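Haloacid delahogenase-like family hydrolase (Xanthomonas campestris pv. campestris, PDB 2PKE) binds magnesium and is probably a phosphatase of the haloacid dehalogenase-like hydrolase superfamily. Local coordinates at residues D137-H140 with Q141-I145; S161-P165 with Q166-R170; R104-L107 with Q108-V111; G74-L77 with S78-T82. All coordinates share one frame; numbering follows the deposited sequence.

Contact 1 of 4, residues D137-H140 with Q141-I145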
loop_
_atom_site.group_PDB
_atom_site.type_symbol
_atom_site.label_atom_id
_atom_site.label_comp_id
_atom_site.label_asym_id
_atom_site.label_seq_id
_atom_site.Cartn_x
_atom_site.Cartn_y
_atom_site.Cartn_z
ATOM N N ASP A 137 3.541 -3.062 -3.325
ATOM C CA ASP A 137 2.671 -3.472 -2.215
ATOM C C ASP A 137 3.219 -2.874 -0.932
ATOM O O ASP A 137 4.339 -3.183 -0.483
ATOM C CB ASP A 137 2.606 -5.012 -2.210
ATOM C CG ASP A 137 1.692 -5.596 -1.121
ATOM O OD1 ASP A 137 1.729 -5.129 0.042
ATOM O OD2 ASP A 137 0.947 -6.557 -1.438
ATOM N N LEU A 138 2.439 -1.991 -0.336
ATOM C CA LEU A 138 2.840 -1.318 0.877
ATOM C C LEU A 138 3.178 -2.267 2.003
ATOM O O LEU A 138 4.174 -2.103 2.678
ATOM C CB LEU A 138 1.706 -0.447 1.391
ATOM C CG LEU A 138 1.912 0.338 2.679
ATOM C CD1 LEU A 138 2.929 1.465 2.508
ATOM C CD2 LEU A 138 0.597 0.879 3.078
ATOM N N PHE A 139 2.291 -3.202 2.262
ATOM C CA PHE A 139 2.537 -4.169 3.335
ATOM C C PHE A 139 3.784 -5.024 3.074
ATOM O O PHE A 139 4.581 -5.228 3.974
ATOM C CB PHE A 139 1.330 -5.071 3.543
ATOM C CG PHE A 139 1.520 -6.068 4.652
ATOM C CD1 PHE A 139 1.376 -5.680 5.971
ATOM C CD2 PHE A 139 1.870 -7.387 4.372
ATOM C CE1 PHE A 139 1.566 -6.580 6.993
ATOM C CE2 PHE A 139 2.107 -8.288 5.392
ATOM C CZ PHE A 139 1.936 -7.887 6.709
ATOM N N HIS A 140 3.941 -5.547 1.862
ATOM C CA HIS A 140 5.100 -6.363 1.565
ATOM C C HIS A 140 6.410 -5.566 1.619
ATOM O O HIS A 140 7.407 -6.046 2.174
ATOM C CB HIS A 140 4.913 -7.051 0.235
ATOM C CG HIS A 140 5.918 -8.127 -0.038
ATOM N ND1 HIS A 140 6.104 -8.658 -1.295
ATOM C CD2 HIS A 140 6.760 -8.798 0.782
ATOM C CE1 HIS A 140 7.034 -9.593 -1.241
ATOM N NE2 HIS A 140 7.437 -9.709 0.013
ATOM N N GLN A 141 6.412 -4.371 1.048
ATOM C CA GLN A 141 7.610 -3.482 1.090
ATOM C C GLN A 141 7.960 -3.093 2.531
ATOM O O GLN A 141 9.126 -3.105 2.937
ATOM C CB GLN A 141 7.429 -2.231 0.190
ATOM C CG GLN A 141 7.323 -2.551 -1.300
ATOM C CD GLN A 141 8.592 -3.099 -1.831
ATOM O OE1 GLN A 141 9.662 -2.774 -1.327
ATOM N NE2 GLN A 141 8.503 -3.923 -2.871
ATOM N N GLU A 142 6.941 -2.822 3.343
ATOM C CA GLU A 142 7.190 -2.536 4.757
ATOM C C GLU A 142 7.810 -3.732 5.482
ATOM O O GLU A 142 8.736 -3.590 6.275
ATOM C CB GLU A 142 5.908 -2.137 5.437
ATOM C CG GLU A 142 5.551 -0.688 5.224
ATOM C CD GLU A 142 4.256 -0.353 5.937
ATOM O OE1 GLU A 142 3.584 -1.288 6.413
ATOM O OE2 GLU A 142 3.908 0.832 6.000
ATOM N N GLN A 143 7.331 -4.933 5.160
ATOM C CA GLN A 143 7.882 -6.135 5.760
ATOM C C GLN A 143 9.317 -6.405 5.282
ATOM O O GLN A 143 10.153 -6.842 6.071
ATOM C CB GLN A 143 6.940 -7.321 5.577
ATOM C CG GLN A 143 5.677 -7.295 6.512
ATOM C CD GLN A 143 5.952 -6.858 7.988
ATOM O OE1 GLN A 143 5.219 -6.037 8.547
ATOM N NE2 GLN A 143 7.012 -7.395 8.600
ATOM N N LYS A 144 9.631 -6.094 4.038
ATOM C CA LYS A 144 10.975 -6.304 3.499
ATOM C C LYS A 144 11.976 -5.407 4.217
ATOM O O LYS A 144 12.997 -5.902 4.661
ATOM C CB LYS A 144 11.043 -6.114 1.981
ATOM C CG LYS A 144 10.246 -7.163 1.121
ATOM C CD LYS A 144 10.758 -7.161 -0.340
ATOM C CE LYS A 144 9.731 -7.320 -1.426
ATOM N NZ LYS A 144 10.330 -7.898 -2.718
ATOM N N ILE A 145 11.653 -4.126 4.390
ATOM C CA ILE A 145 12.560 -3.259 5.143
ATOM C C ILE A 145 12.786 -3.776 6.577
ATOM O O ILE A 145 13.883 -3.699 7.083
ATOM C CB ILE A 145 12.166 -1.753 5.049
ATOM C CG1 ILE A 145 13.203 -0.868 5.743
ATOM C CG2 ILE A 145 10.792 -1.471 5.619
ATOM C CD1 ILE A 145 14.602 -0.915 5.083
#
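K144 lies over one face of the H140 imidazole at the start of helix 138-148, the helix of the beta-alpha-beta unit between strands 129-135 and 157-160 of the Rossmann-like HAD core. This is the tightly packed side. K144 CE sits 3.7 Å from the centroid of the H140 ring, over its face, a CH-pi contact. H140 has CG anti to the backbone N (chi1 -168°), which swings the ring along the helix toward K144. Beyond the ring, K144 NZ reaches D21, a magnesium ligand, in a salt bridge. Q141, on the same buried side, gives its NE2 to D21.

F139 and Q143 form the looser, more exposed pair. Q143 CG stands over the F139 ring, 4.0 Å from its centroid, and the amide plane is turned 42° from the ring. L138 and E142 also touch, with L138 CD1 3.7 Å from E142 OE2. The other carboxylate oxygen, E142 OE1, bonds to S161 of the second subunit.

Backbone bonds from i+4 to i join all these pairs. D137 is the N-cap: H140 N donates to D137 OD1 at 2.9 Å, nearly straight at 170° but from above the carboxylate plane.

Contact 2 of 4, residues S161-P165 with Q166-R170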
loop_
_atom_site.group_PDB
_atom_site.type_symbol
_atom_site.label_atom_id
_atom_site.label_comp_id
_atom_site.label_asym_id
_atom_site.label_seq_id
_atom_site.Cartn_x
_atom_site.Cartn_y
_atom_site.Cartn_z
ATOM N N SER A 161 2.434 4.004 -5.941
ATOM C CA SER A 161 1.799 3.119 -6.944
ATOM C C SER A 161 2.587 3.048 -8.256
ATOM O O SER A 161 2.647 1.980 -8.931
ATOM C CB SER A 161 0.361 3.573 -7.165
ATOM O OG SER A 161 -0.414 3.060 -6.075
ATOM N N GLU A 162 3.212 4.174 -8.616
ATOM C CA GLU A 162 4.039 4.199 -9.811
ATOM C C GLU A 162 5.153 5.186 -9.588
ATOM O O GLU A 162 4.966 6.207 -8.918
ATOM C CB GLU A 162 3.276 4.568 -11.080
ATOM C CG GLU A 162 4.128 4.539 -12.375
ATOM C CD GLU A 162 4.700 3.181 -12.632
ATOM O OE1 GLU A 162 5.792 2.878 -12.126
ATOM O OE2 GLU A 162 4.013 2.363 -13.274
ATOM N N LYS A 163 6.300 4.856 -10.160
ATOM C CA LYS A 163 7.484 5.718 -10.132
ATOM C C LYS A 163 7.523 6.525 -11.441
ATOM O O LYS A 163 7.946 6.060 -12.456
ATOM C CB LYS A 163 8.742 4.895 -9.972
ATOM C CG LYS A 163 9.136 4.664 -8.500
ATOM C CD LYS A 163 10.398 3.807 -8.407
ATOM C CE LYS A 163 10.891 3.687 -6.995
ATOM N NZ LYS A 163 11.918 2.587 -6.890
ATOM N N ASP A 164 7.011 7.729 -11.380
ATOM C CA ASP A 164 6.921 8.587 -12.542
ATOM C C ASP A 164 7.237 9.988 -12.090
ATOM O O ASP A 164 7.256 10.242 -10.884
ATOM C CB ASP A 164 5.558 8.429 -13.242
ATOM C CG ASP A 164 4.352 8.687 -12.333
ATOM O OD1 ASP A 164 4.420 9.455 -11.361
ATOM O OD2 ASP A 164 3.278 8.117 -12.654
ATOM N N PRO A 165 7.502 10.907 -13.041
ATOM C CA PRO A 165 7.935 12.254 -12.621
ATOM C C PRO A 165 6.988 12.939 -11.654
ATOM O O PRO A 165 7.430 13.574 -10.689
ATOM C CB PRO A 165 8.108 13.027 -13.972
ATOM C CG PRO A 165 8.286 11.944 -14.989
ATOM C CD PRO A 165 7.471 10.779 -14.512
ATOM N N GLN A 166 5.690 12.755 -11.859
ATOM C CA GLN A 166 4.692 13.420 -11.029
ATOM C C GLN A 166 4.802 12.916 -9.595
ATOM O O GLN A 166 4.702 13.684 -8.626
ATOM C CB GLN A 166 3.276 13.144 -11.541
ATOM C CG GLN A 166 3.067 13.332 -13.028
ATOM C CD GLN A 166 3.309 12.062 -13.871
ATOM O OE1 GLN A 166 4.451 11.706 -14.161
ATOM N NE2 GLN A 166 2.226 11.435 -14.337
ATOM N N THR A 167 4.966 11.610 -9.460
ATOM C CA THR A 167 5.098 10.989 -8.135
ATOM C C THR A 167 6.359 11.453 -7.401
ATOM O O THR A 167 6.310 11.826 -6.219
ATOM C CB THR A 167 5.049 9.460 -8.214
ATOM O OG1 THR A 167 3.792 9.079 -8.775
ATOM C CG2 THR A 167 5.160 8.846 -6.837
ATOM N N TYR A 168 7.486 11.382 -8.087
ATOM C CA TYR A 168 8.705 11.870 -7.505
ATOM C C TYR A 168 8.566 13.325 -7.093
ATOM O O TYR A 168 8.955 13.681 -5.980
ATOM C CB TYR A 168 9.883 11.640 -8.411
ATOM C CG TYR A 168 10.447 10.239 -8.429
ATOM C CD1 TYR A 168 11.179 9.736 -7.351
ATOM C CD2 TYR A 168 10.293 9.426 -9.553
ATOM C CE1 TYR A 168 11.730 8.389 -7.416
ATOM C CE2 TYR A 168 10.852 8.145 -9.618
ATOM C CZ TYR A 168 11.554 7.645 -8.535
ATOM O OH TYR A 168 12.111 6.382 -8.577
ATOM N N ALA A 169 7.960 14.170 -7.943
ATOM C CA ALA A 169 7.771 15.599 -7.593
ATOM C C ALA A 169 6.897 15.773 -6.333
ATOM O O ALA A 169 7.171 16.616 -5.478
ATOM C CB ALA A 169 7.155 16.342 -8.777
ATOM N N ARG A 170 5.870 14.937 -6.228
ATOM C CA ARG A 170 4.986 14.963 -5.093
ATOM C C ARG A 170 5.763 14.611 -3.813
ATOM O O ARG A 170 5.662 15.321 -2.792
ATOM C CB ARG A 170 3.831 14.012 -5.331
ATOM C CG ARG A 170 3.007 13.807 -4.079
ATOM C CD ARG A 170 1.924 12.770 -4.226
ATOM N NE ARG A 170 2.315 11.354 -4.306
ATOM C CZ ARG A 170 3.021 10.640 -3.412
ATOM N NH1 ARG A 170 3.553 11.187 -2.319
ATOM N NH2 ARG A 170 3.210 9.335 -3.643
HETATM O O HOH W 1 1.432 6.844 -5.196
HETATM O O HOH W 2 2.190 6.879 -7.888
#
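Q166 folds its side chain back over D164 and P165. Its amide stacks on the D164 carboxylate with the two planes 24° apart, and Q166 OE1 lies 3.2 Å from P165 CD. The bend at chi2 (90°) brings the amide back there.

T167 takes two bonds to one oxygen. T167 N meets D164 OD1 at 2.9 Å, nearly along the C-O axis of the carboxylate. T167 OG1 donates to the same D164 OD1 at 2.7 Å, from above the carboxylate plane. D164 is thus the N-cap of helix 165-175, which follows strand 157-160 in the Rossmann-like HAD core. Water 2 joins the T167 hydroxyl to E162 N, tying the loop to the first turn.

Y168 N bonds to D164 O in a nearly straight line (173°). Its side chain runs obliquely across K163, with Y168 OH 3.1 Å from K163 CD. The hydroxyl bonds to S191 O. K163 continues past it, fully extended, and its NZ forms salt bridges to D192 and to the magnesium ligand D19.

A169 N closes the next turn on P165 O at 2.9 Å. R170 turns back toward the loop. Its NH1 forms a salt bridge with E158, while water 1 accepts from S161 N and, weakly, from R170 NH2.

Contact 3 of 4, residues R104-L107 with Q108-V111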
loop_
_atom_site.group_PDB
_atom_site.type_symbol
_atom_site.label_atom_id
_atom_site.label_comp_id
_atom_site.label_asym_id
_atom_site.label_seq_id
_atom_site.Cartn_x
_atom_site.Cartn_y
_atom_site.Cartn_z
ATOM N N ARG A 104 2.415 -17.351 -2.228
ATOM C CA ARG A 104 2.637 -17.307 -0.796
ATOM C C ARG A 104 4.113 -17.280 -0.455
ATOM O O ARG A 104 4.525 -16.539 0.455
ATOM C CB ARG A 104 1.957 -18.456 -0.075
ATOM C CG ARG A 104 1.832 -18.219 1.443
ATOM C CD ARG A 104 1.608 -19.476 2.234
ATOM N NE ARG A 104 0.678 -20.367 1.540
ATOM C CZ ARG A 104 -0.644 -20.187 1.454
ATOM N NH1 ARG A 104 -1.243 -19.156 2.052
ATOM N NH2 ARG A 104 -1.380 -21.067 0.778
ATOM N N ALA A 105 4.898 -18.092 -1.162
ATOM C CA ALA A 105 6.318 -18.181 -0.889
ATOM C C ALA A 105 6.995 -16.867 -1.226
ATOM O O ALA A 105 7.927 -16.463 -0.529
ATOM C CB ALA A 105 6.975 -19.333 -1.653
ATOM N N THR A 106 6.551 -16.222 -2.304
ATOM C CA THR A 106 7.188 -14.978 -2.811
ATOM C C THR A 106 6.855 -13.829 -1.867
ATOM O O THR A 106 7.697 -12.969 -1.550
ATOM C CB THR A 106 6.768 -14.664 -4.250
ATOM O OG1 THR A 106 7.069 -15.791 -5.097
ATOM C CG2 THR A 106 7.506 -13.449 -4.752
ATOM N N LEU A 107 5.640 -13.866 -1.349
ATOM C CA LEU A 107 5.206 -12.872 -0.381
ATOM C C LEU A 107 5.931 -12.915 0.947
ATOM O O LEU A 107 5.852 -11.974 1.701
ATOM C CB LEU A 107 3.697 -12.969 -0.155
ATOM C CG LEU A 107 2.832 -12.338 -1.242
ATOM C CD1 LEU A 107 1.378 -12.799 -1.062
ATOM C CD2 LEU A 107 2.894 -10.798 -1.251
ATOM N N GLN A 108 6.602 -14.010 1.255
ATOM C CA GLN A 108 7.440 -14.111 2.443
ATOM C C GLN A 108 8.855 -14.467 2.023
ATOM O O GLN A 108 9.536 -15.192 2.732
ATOM C CB GLN A 108 6.962 -15.206 3.365
ATOM C CG GLN A 108 5.505 -15.410 3.465
ATOM C CD GLN A 108 5.220 -16.747 4.110
ATOM O OE1 GLN A 108 4.501 -17.597 3.566
ATOM N NE2 GLN A 108 5.832 -16.967 5.271
ATOM N N HIS A 109 9.305 -13.980 0.873
ATOM C CA HIS A 109 10.617 -14.418 0.398
ATOM C C HIS A 109 11.667 -13.885 1.354
ATOM O O HIS A 109 11.496 -12.805 1.926
ATOM C CB HIS A 109 10.915 -14.107 -1.097
ATOM C CG HIS A 109 11.206 -12.667 -1.429
ATOM N ND1 HIS A 109 12.303 -11.978 -0.944
ATOM C CD2 HIS A 109 10.577 -11.818 -2.281
ATOM C CE1 HIS A 109 12.305 -10.752 -1.449
ATOM N NE2 HIS A 109 11.273 -10.633 -2.270
ATOM N N PRO A 110 12.731 -14.680 1.567
ATOM C CA PRO A 110 13.822 -14.199 2.420
ATOM C C PRO A 110 14.337 -12.862 1.882
ATOM O O PRO A 110 14.463 -12.702 0.667
ATOM C CB PRO A 110 14.906 -15.293 2.297
ATOM C CG PRO A 110 14.238 -16.495 1.576
ATOM C CD PRO A 110 12.954 -16.022 0.973
ATOM N N VAL A 111 14.618 -11.918 2.777
ATOM C CA VAL A 111 15.194 -10.625 2.404
ATOM C C VAL A 111 16.670 -10.599 2.784
ATOM O O VAL A 111 17.067 -10.495 3.965
ATOM C CB VAL A 111 14.423 -9.440 3.051
ATOM C CG1 VAL A 111 15.015 -8.136 2.626
ATOM C CG2 VAL A 111 12.955 -9.502 2.659
#
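H109 N donates to T106 O at 3.1 Å where helix 93-107 gives way to the loop. T106 O is met from well above its carbonyl plane, with a C=O...N angle of only 109°. This is a three-residue step, not the four-residue step of an alpha-helix. Q108 N has two weak bonds, at 3.4 Å to R104 O and at 3.3 Å to A105 O. The helical bonding therefore frays into shorter turns. The side chain of Q108 runs beside that of R104, pointing the same way, and its CG lies 3.4 Å from R104 O.

The H109 ring also lies against T106 O, with CD2 3.2 Å from that oxygen. The first torsion of H109 (chi1 74°) sets CG between the backbone N and the carbonyl carbon, which brings the ring back to T106 O. H109 ND1 then donates to P110 O at 2.8 Å. That acceptor lies in the ring plane, only 5° out of it, so the bond helps fix the rotation of the imidazole. The other ring nitrogen, NE2, is hydrogen-bonded to K144 NZ, and Y30 stacks on the ring.

Further out, R104 NE pairs with E101, and R104 packs on F68 of the second subunit. T106 faces helices 28-42 and 72-86, L107 rests against H140 of helix 138-148, and V111 packs on that same helix, so this junction joins the helical cap to the core.

Contact 4 of 4, residues G74-L77 with S78-T82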
loop_
_atom_site.group_PDB
_atom_site.type_symbol
_atom_site.label_atom_id
_atom_site.label_comp_id
_atom_site.label_asym_id
_atom_site.label_seq_id
_atom_site.Cartn_x
_atom_site.Cartn_y
_atom_site.Cartn_z
ATOM N N GLY A 74 -0.731 -9.690 -7.116
ATOM C CA GLY A 74 -1.251 -9.575 -8.469
ATOM C C GLY A 74 -0.548 -10.543 -9.389
ATOM O O GLY A 74 -1.159 -11.097 -10.291
HETATM N N MSE A 75 0.742 -10.750 -9.154
HETATM C CA MSE A 75 1.514 -11.711 -9.937
HETATM C C MSE A 75 0.858 -13.112 -9.876
HETATM O O MSE A 75 0.730 -13.783 -10.921
HETATM C CB MSE A 75 2.931 -11.830 -9.392
HETATM C CG MSE A 75 3.902 -12.710 -10.236
HETATM SE SE MSE A 75 5.275 -13.532 -9.196
HETATM C CE MSE A 75 4.371 -14.468 -7.753
ATOM N N THR A 76 0.484 -13.539 -8.666
ATOM C CA THR A 76 -0.167 -14.846 -8.459
ATOM C C THR A 76 -1.487 -15.011 -9.184
ATOM O O THR A 76 -1.721 -16.036 -9.844
ATOM C CB THR A 76 -0.382 -15.112 -7.013
ATOM O OG1 THR A 76 0.898 -15.030 -6.366
ATOM C CG2 THR A 76 -0.973 -16.505 -6.800
ATOM N N LEU A 77 -2.320 -13.988 -9.090
ATOM C CA LEU A 77 -3.603 -13.955 -9.795
ATOM C C LEU A 77 -3.427 -13.926 -11.323
ATOM O O LEU A 77 -4.183 -14.591 -12.045
ATOM C CB LEU A 77 -4.429 -12.766 -9.344
ATOM C CG LEU A 77 -4.959 -12.887 -7.917
ATOM C CD1 LEU A 77 -5.403 -11.487 -7.508
ATOM C CD2 LEU A 77 -6.098 -13.960 -7.738
ATOM N N SER A 78 -2.425 -13.200 -11.804
ATOM C CA SER A 78 -2.131 -13.223 -13.251
ATOM C C SER A 78 -1.613 -14.613 -13.690
ATOM O O SER A 78 -1.912 -15.068 -14.770
ATOM C CB SER A 78 -1.150 -12.136 -13.602
ATOM O OG SER A 78 -1.703 -10.828 -13.363
HETATM N N MSE A 79 -0.823 -15.274 -12.851
HETATM C CA MSE A 79 -0.355 -16.637 -13.128
HETATM C C MSE A 79 -1.500 -17.598 -13.171
HETATM O O MSE A 79 -1.467 -18.514 -13.943
HETATM C CB MSE A 79 0.642 -17.124 -12.080
HETATM C CG MSE A 79 2.017 -16.500 -12.212
HETATM SE SE MSE A 79 3.218 -17.254 -10.897
HETATM C CE MSE A 79 4.832 -16.635 -11.801
ATOM N N ILE A 80 -2.483 -17.453 -12.299
ATOM C CA ILE A 80 -3.608 -18.401 -12.267
ATOM C C ILE A 80 -4.350 -18.257 -13.608
ATOM O O ILE A 80 -4.642 -19.252 -14.329
ATOM C CB ILE A 80 -4.563 -18.185 -11.031
ATOM C CG1 ILE A 80 -3.903 -18.706 -9.726
ATOM C CG2 ILE A 80 -5.920 -18.889 -11.271
ATOM C CD1 ILE A 80 -4.390 -18.042 -8.409
ATOM N N GLU A 81 -4.622 -17.006 -13.943
ATOM C CA GLU A 81 -5.353 -16.659 -15.154
ATOM C C GLU A 81 -4.617 -17.152 -16.396
ATOM O O GLU A 81 -5.205 -17.728 -17.304
ATOM C CB GLU A 81 -5.567 -15.150 -15.135
ATOM C CG GLU A 81 -6.700 -14.635 -15.948
ATOM C CD GLU A 81 -7.239 -13.311 -15.401
ATOM O OE1 GLU A 81 -6.439 -12.373 -15.165
ATOM O OE2 GLU A 81 -8.470 -13.218 -15.202
ATOM N N THR A 82 -3.311 -16.951 -16.424
ATOM C CA THR A 82 -2.478 -17.431 -17.533
ATOM C C THR A 82 -2.472 -18.957 -17.685
ATOM O O THR A 82 -2.530 -19.479 -18.818
ATOM C CB THR A 82 -1.029 -17.003 -17.346
ATOM O OG1 THR A 82 -0.942 -15.582 -17.151
ATOM C CG2 THR A 82 -0.207 -17.368 -18.561
#
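M75 and M79 form an i to i+4 side-chain contact, a buried contact within helix 72-86 in the alpha-helical part of the protein. Both are selenomethionines. They lie side by side and point the same way, and M75 SE approaches M79 CE to 4.1 Å. M75 turns at chi3 (53°), while M79 stays extended.

The T76 methyl CG2 lies 4.1 Å from I80 CD1, and the two side chains cross at a slant. L77 and I80 are the second apolar pair, a light touch with L77 CD2 4.5 Å from I80 CD1.

Regular i+4 to i alpha-helical bonds carry these pairs, from S78 N to G74 O at 2.9 Å through to E81 N to L77 O at 3.1 Å. The helix belongs to a helical cap of the kind that HAD hydrolases carry beside their Rossmann-like core. Helices 28-42, 57-68 and 93-107 pack round it.

The second subunit meets it too: L77 packs on T76 of that chain, and E81 bonds to its R104 and Q97. S78 OG bonds to N64. S78 O accepts twice, from T82 N at 2.9 Å and from T82 OG1 at 2.6 Å, and these donors reach it from opposite faces of the carbonyl plane.

In the fold
Contacts 1 and 2 both reach the magnesium site, through K144 and Q141 to D21 and through K163 to D19. Their centres are about 18 Å apart. The side chain of Q141 is about 8 Å from the ion and that of K163 about 6 Å. D19, D21 and N187 hold the metal. Contact 3 joins this region to the cap: its centre is about 11 Å from that of contact 1, with H109 NE2 2.9 Å from K144 NZ, a probable hydrogen bond. Contact 4 lies further out, touching contact 3 where M75 CE is 4.0 Å from T106 OG1. Contacts 2 and 3 are on opposite sides of the chain's centre. The dimer links contacts 1 and 2 through E142 and S161 of different subunits.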